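Local coordinates for methyl-CpG-binding domain protein 1 (PDB 6D1T) that binds DNA methylated at CpG sites through its methyl-CpG-binding domain and represses transcription from promoters carrying this mark, at residues P11-G16 with C59-F64; P15-R20 with V49-Y54. All coordinates share one frame; numbering follows the deposited sequence. Where two conformers were deposited one is given.

Interaction 1 (P11-G16 with C59-F64)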
# COMPACT_ATOMS: atom_id res chain seq x y z
N PRO A 11 0.59 -10.09 -2.45
CA PRO A 11 1.67 -10.97 -2.98
C PRO A 11 2.61 -10.30 -4.01
O PRO A 11 3.75 -10.64 -4.09
CB PRO A 11 0.95 -12.15 -3.65
CG PRO A 11 -0.47 -11.67 -3.90
CD PRO A 11 -0.73 -10.56 -2.90
N ALA A 12 2.14 -9.33 -4.77
CA ALA A 12 3.04 -8.51 -5.60
C ALA A 12 4.24 -8.01 -4.78
O ALA A 12 5.32 -7.86 -5.33
CB ALA A 12 2.30 -7.34 -6.19
N LEU A 13 4.04 -7.74 -3.49
CA LEU A 13 5.12 -7.23 -2.62
C LEU A 13 5.80 -8.36 -1.88
O LEU A 13 6.93 -8.22 -1.50
CB LEU A 13 4.55 -6.23 -1.61
CG LEU A 13 4.27 -4.83 -2.15
CD1 LEU A 13 3.87 -3.92 -1.03
CD2 LEU A 13 5.48 -4.25 -2.89
N GLY A 14 5.08 -9.43 -1.59
CA GLY A 14 5.69 -10.64 -1.10
C GLY A 14 5.14 -11.07 0.25
O GLY A 14 4.45 -10.34 0.91
N PRO A 15 5.45 -12.29 0.63
CA PRO A 15 4.86 -12.89 1.82
C PRO A 15 4.82 -11.92 3.00
O PRO A 15 5.81 -11.18 3.24
CB PRO A 15 5.80 -14.07 2.12
CG PRO A 15 6.34 -14.47 0.76
CD PRO A 15 6.44 -13.17 -0.01
N GLY A 16 3.70 -11.89 3.72
CA GLY A 16 3.55 -11.10 4.98
C GLY A 16 3.02 -9.67 4.75
O GLY A 16 2.44 -9.06 5.65
N CYS A 59 14.73 -3.93 -4.47
CA CYS A 59 13.43 -3.89 -5.16
C CYS A 59 13.34 -2.68 -6.11
O CYS A 59 13.68 -1.56 -5.77
CB CYS A 59 12.27 -3.91 -4.17
SG CYS A 59 11.76 -5.59 -3.71
N ASP A 60 12.87 -2.98 -7.32
CA ASP A 60 12.54 -2.01 -8.34
C ASP A 60 11.02 -1.92 -8.45
O ASP A 60 10.37 -2.83 -8.95
CB ASP A 60 13.16 -2.38 -9.69
CG ASP A 60 12.81 -1.42 -10.82
OD1 ASP A 60 12.29 -0.32 -10.52
OD2 ASP A 60 13.06 -1.78 -11.99
N LEU A 61 10.46 -0.82 -7.98
CA LEU A 61 9.01 -0.65 -7.99
C LEU A 61 8.56 0.19 -9.20
O LEU A 61 7.46 0.70 -9.21
CB LEU A 61 8.60 0.02 -6.68
CG LEU A 61 8.90 -0.76 -5.40
CD1 LEU A 61 8.39 0.02 -4.19
CD2 LEU A 61 8.29 -2.16 -5.42
N THR A 62 9.39 0.32 -10.24
CA THR A 62 9.02 1.19 -11.34
C THR A 62 7.66 0.74 -11.89
O THR A 62 6.79 1.58 -12.14
CB THR A 62 10.09 1.21 -12.45
OG1 THR A 62 11.38 1.37 -11.87
CG2 THR A 62 9.86 2.32 -13.45
N LEU A 63 7.47 -0.57 -12.02
CA LEU A 63 6.26 -1.12 -12.63
C LEU A 63 5.21 -1.49 -11.56
O LEU A 63 4.27 -2.19 -11.88
CB LEU A 63 6.64 -2.35 -13.48
N PHE A 64 5.33 -1.00 -10.30
CA PHE A 64 4.33 -1.31 -9.22
C PHE A 64 3.36 -0.14 -9.03
O PHE A 64 3.79 0.99 -8.76
CB PHE A 64 4.99 -1.60 -7.87
CG PHE A 64 4.03 -1.94 -6.74
CD1 PHE A 64 3.24 -3.09 -6.77
CD2 PHE A 64 3.94 -1.13 -5.62
CE1 PHE A 64 2.37 -3.40 -5.73
CE2 PHE A 64 3.06 -1.44 -4.58
CZ PHE A 64 2.29 -2.58 -4.63

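Interaction 2 (P15-R20 with V49-Y54). With nucleotides of chain C.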
# COMPACT_ATOMS: atom_id res chain seq x y z
N PRO A 15 5.45 -12.29 0.63
CA PRO A 15 4.86 -12.89 1.82
C PRO A 15 4.82 -11.92 3.00
O PRO A 15 5.81 -11.18 3.24
CB PRO A 15 5.80 -14.07 2.12
CG PRO A 15 6.34 -14.47 0.76
CD PRO A 15 6.44 -13.17 -0.01
N GLY A 16 3.70 -11.89 3.72
CA GLY A 16 3.55 -11.10 4.98
C GLY A 16 3.02 -9.67 4.75
O GLY A 16 2.44 -9.06 5.65
N TRP A 17 3.22 -9.13 3.55
CA TRP A 17 2.71 -7.79 3.23
C TRP A 17 1.18 -7.79 3.15
O TRP A 17 0.58 -8.65 2.52
CB TRP A 17 3.31 -7.28 1.92
CG TRP A 17 4.70 -6.77 2.06
CD1 TRP A 17 5.86 -7.46 1.85
CD2 TRP A 17 5.07 -5.45 2.46
NE1 TRP A 17 6.93 -6.65 2.09
CE2 TRP A 17 6.48 -5.41 2.47
CE3 TRP A 17 4.35 -4.30 2.81
CZ2 TRP A 17 7.19 -4.26 2.81
CZ3 TRP A 17 5.05 -3.16 3.14
CH2 TRP A 17 6.45 -3.14 3.15
N LYS A 18 0.61 -6.74 3.73
CA LYS A 18 -0.82 -6.53 3.79
C LYS A 18 -1.15 -5.18 3.14
O LYS A 18 -0.38 -4.27 3.15
CB LYS A 18 -1.28 -6.59 5.25
CG LYS A 18 -1.13 -7.95 5.92
CD LYS A 18 -2.14 -8.97 5.47
CE LYS A 18 -1.94 -10.34 6.12
N ARG A 19 -2.34 -5.08 2.55
CA ARG A 19 -2.81 -3.87 1.90
C ARG A 19 -4.28 -3.68 2.25
O ARG A 19 -5.00 -4.63 2.57
CB ARG A 19 -2.61 -3.99 0.40
CG ARG A 19 -3.27 -2.90 -0.43
CD ARG A 19 -3.29 -3.24 -1.89
NE ARG A 19 -3.86 -2.15 -2.67
CZ ARG A 19 -5.16 -1.99 -2.91
NH1 ARG A 19 -6.02 -2.90 -2.50
NH2 ARG A 19 -5.58 -0.92 -3.57
N ARG A 20 -4.68 -2.42 2.18
CA ARG A 20 -5.99 -1.93 2.56
C ARG A 20 -6.29 -0.64 1.81
O ARG A 20 -5.42 0.25 1.76
CB ARG A 20 -5.98 -1.61 4.05
CG ARG A 20 -7.35 -1.49 4.67
CD ARG A 20 -7.25 -0.77 5.99
NE ARG A 20 -8.57 -0.71 6.60
CZ ARG A 20 -9.01 0.30 7.33
NH1 ARG A 20 -8.19 1.29 7.64
NH2 ARG A 20 -10.27 0.30 7.74
N VAL A 49 6.99 6.36 -2.05
CA VAL A 49 8.28 6.89 -1.57
C VAL A 49 8.66 6.19 -0.26
O VAL A 49 9.76 5.72 -0.16
CB VAL A 49 8.22 8.42 -1.37
CG1 VAL A 49 9.38 8.94 -0.52
CG2 VAL A 49 8.17 9.15 -2.70
N GLU A 50 7.77 6.16 0.74
CA GLU A 50 8.05 5.41 2.00
C GLU A 50 8.38 3.93 1.64
O GLU A 50 9.26 3.32 2.24
CB GLU A 50 6.87 5.46 2.98
CG GLU A 50 6.49 6.84 3.51
CD GLU A 50 5.32 6.83 4.51
OE1 GLU A 50 5.02 7.91 5.14
OE2 GLU A 50 4.71 5.75 4.69
N LEU A 51 7.70 3.38 0.64
CA LEU A 51 7.81 1.95 0.34
C LEU A 51 9.12 1.64 -0.42
O LEU A 51 9.75 0.61 -0.14
CB LEU A 51 6.60 1.50 -0.48
CG LEU A 51 6.64 0.06 -0.94
CD1 LEU A 51 6.59 -0.89 0.23
CD2 LEU A 51 5.51 -0.22 -1.90
N THR A 52 9.50 2.48 -1.38
CA THR A 52 10.79 2.36 -2.09
C THR A 52 11.95 2.46 -1.08
O THR A 52 12.94 1.72 -1.19
CB THR A 52 10.91 3.41 -3.21
OG1 THR A 52 10.31 2.87 -4.39
CG2 THR A 52 12.33 3.82 -3.54
N ARG A 53 11.84 3.39 -0.12
CA ARG A 53 12.87 3.56 0.94
C ARG A 53 12.91 2.30 1.81
O ARG A 53 13.99 1.83 2.18
CB ARG A 53 12.59 4.81 1.80
CG ARG A 53 13.66 5.12 2.85
CD ARG A 53 13.44 6.41 3.65
NE ARG A 53 14.65 7.17 3.89
CZ ARG A 53 14.67 8.43 4.32
NH1 ARG A 53 15.79 9.13 4.33
NH2 ARG A 53 13.55 8.99 4.73
N TYR A 54 11.75 1.74 2.12
CA TYR A 54 11.68 0.60 3.04
C TYR A 54 12.36 -0.65 2.48
O TYR A 54 13.03 -1.35 3.20
CB TYR A 54 10.23 0.23 3.33
CG TYR A 54 10.04 -0.72 4.49
CD1 TYR A 54 9.92 -0.24 5.78
CD2 TYR A 54 9.90 -2.08 4.29
CE1 TYR A 54 9.69 -1.09 6.85
CE2 TYR A 54 9.66 -2.95 5.34
CZ TYR A 54 9.57 -2.45 6.63
OH TYR A 54 9.37 -3.28 7.69
P DA C 5 3.91 8.46 -4.34
OP1 DA C 5 5.22 8.03 -4.89
OP2 DA C 5 2.98 7.49 -3.60
O5' DA C 5 4.07 9.69 -3.33
C5' DA C 5 4.81 10.89 -3.68
C4' DA C 5 4.70 11.90 -2.57
O4' DA C 5 3.37 12.45 -2.58
C3' DA C 5 4.91 11.33 -1.16
O3' DA C 5 6.11 11.92 -0.67
C2' DA C 5 3.67 11.74 -0.37
C1' DA C 5 3.01 12.79 -1.27
N9 DA C 5 1.54 12.79 -1.20
C8 DA C 5 0.70 11.71 -1.28
N7 DA C 5 -0.57 12.01 -1.14
C5 DA C 5 -0.56 13.39 -0.96
C6 DA C 5 -1.59 14.32 -0.76
N6 DA C 5 -2.88 14.00 -0.71
N1 DA C 5 -1.24 15.63 -0.64
C2 DA C 5 0.06 15.95 -0.67
N3 DA C 5 1.12 15.16 -0.85
C4 DA C 5 0.74 13.88 -0.99

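Interaction 1 (P11-G16 with C59-F64)
Leu13 lays its CD2 methyl over one face of the Phe64 ring. The methyl carbon is 4.1 Å from the ring centroid and 16° off the ring normal, so this is a CH-pi contact made over the face. It is shifted somewhat toward the rim, and Leu13 CG comes 3.9 Å from Phe64 CZ. The Leu13 side chain runs nearly perpendicular to that of Phe64. The Leu13 branch is placed there by its first torsion, which sets CG anti to the carbonyl carbon (chi1 -78°). Phe64 takes a different one: its CG lies anti to the backbone N (chi1 -180°). Its CB points toward the 11-16 loop, and CE1, CE2 and CZ of the ring make the contact. Ala12 adds its CB, which meets Phe64 CE1 at 4.0 Å from an oblique direction. Leu61 joins more loosely, with its CD2 4.3 Å from Leu13 CD2.

In the methyl-CpG-binding domain a helix packs on an antiparallel sheet. Here the loop between strands 8-9 and 18-23 meets the chain that follows helix 48-55. No hydrogen bond crosses between the two loops. Leu51 of the helix and Tyr37 of strand 33-38 also touch both Leu13 and Phe64.

The 59-64 loop is shaped by its own bonds. Phe64 N donates to Leu61 O at 2.9 Å, closing a type I beta turn. Overlapping its start, Thr62 N bonds to Asp60 OD1 at 3.0 Å, an Asx turn in which the N-H comes from above the carboxylate plane. In the other loop, the backbone of Gly14 takes angles that call for glycine, right after Leu13.

Interaction 2 (P15-R20 with V49-Y54)
Tyr54 has its OH gripped by two groups, Asp43 OD2 and Ser39 OG, both through hydrogen bonds. They anchor the far end of the ring, while the ring's flank meets Trp17. Tyr54 CD2 lies 3.8 Å from Trp17 CZ2, near the plane of the indole and at its edge. Tyr54 CE2 is also 3.8 Å from Trp17 CZ2. The two ring planes stand at 81°, with the centroid of the indole's six-membered ring 5.6 Å from that of Tyr54. The Trp17 and Tyr54 side chains run antiparallel, flank by flank. Leu51 supplies the second patch: its CD1 is 3.7 Å from Trp17 CH2 and 4.0 Å from Trp17 CZ3. Leu51 CG is anti to its backbone N (chi1 176°), and this carries CD1 forward to the indole.

Trp17 comes just before strand 18-23, and the contact packs helix 48-55 on the sheet of the methyl-CpG-binding domain. The indole also touches Tyr37, Pro40 and Ile45, and the last of these packs on Leu51 and Tyr54 too. With an alanine at Trp17, Leu51 CD1 and the flank of Tyr54 would probably lose their shared partner, and a gap would open between helix and sheet.

The same helix meets DNA at its first turn. Val49 CG2 is 3.8 Å from OP1 of DA5 of chain C, and Val49 N is 3.7 Å from that oxygen. This is packing against a phosphate. The helix start would be expected to favour the negative charge there.

Interaction 2 is the deeper of the two and holds helix 48-55 to the sheet. Interaction 1 is only partly buried and joins two loops at the border of that core. Their centres are 8 Å apart, and they share Pro15 and Gly16. Leu51 links them, touching residues of both: its CD2 lies 3.8 Å from Phe64 CE2, and its CG lies 3.7 Å from Leu61 CD1. Neither contact has a hydrogen bond across its segments. Interaction 1 is mostly aliphatic groups against a single ring. Interaction 2 sets an indole against a leucine and, obliquely, a tyrosine, and its helix also reaches the DNA backbone.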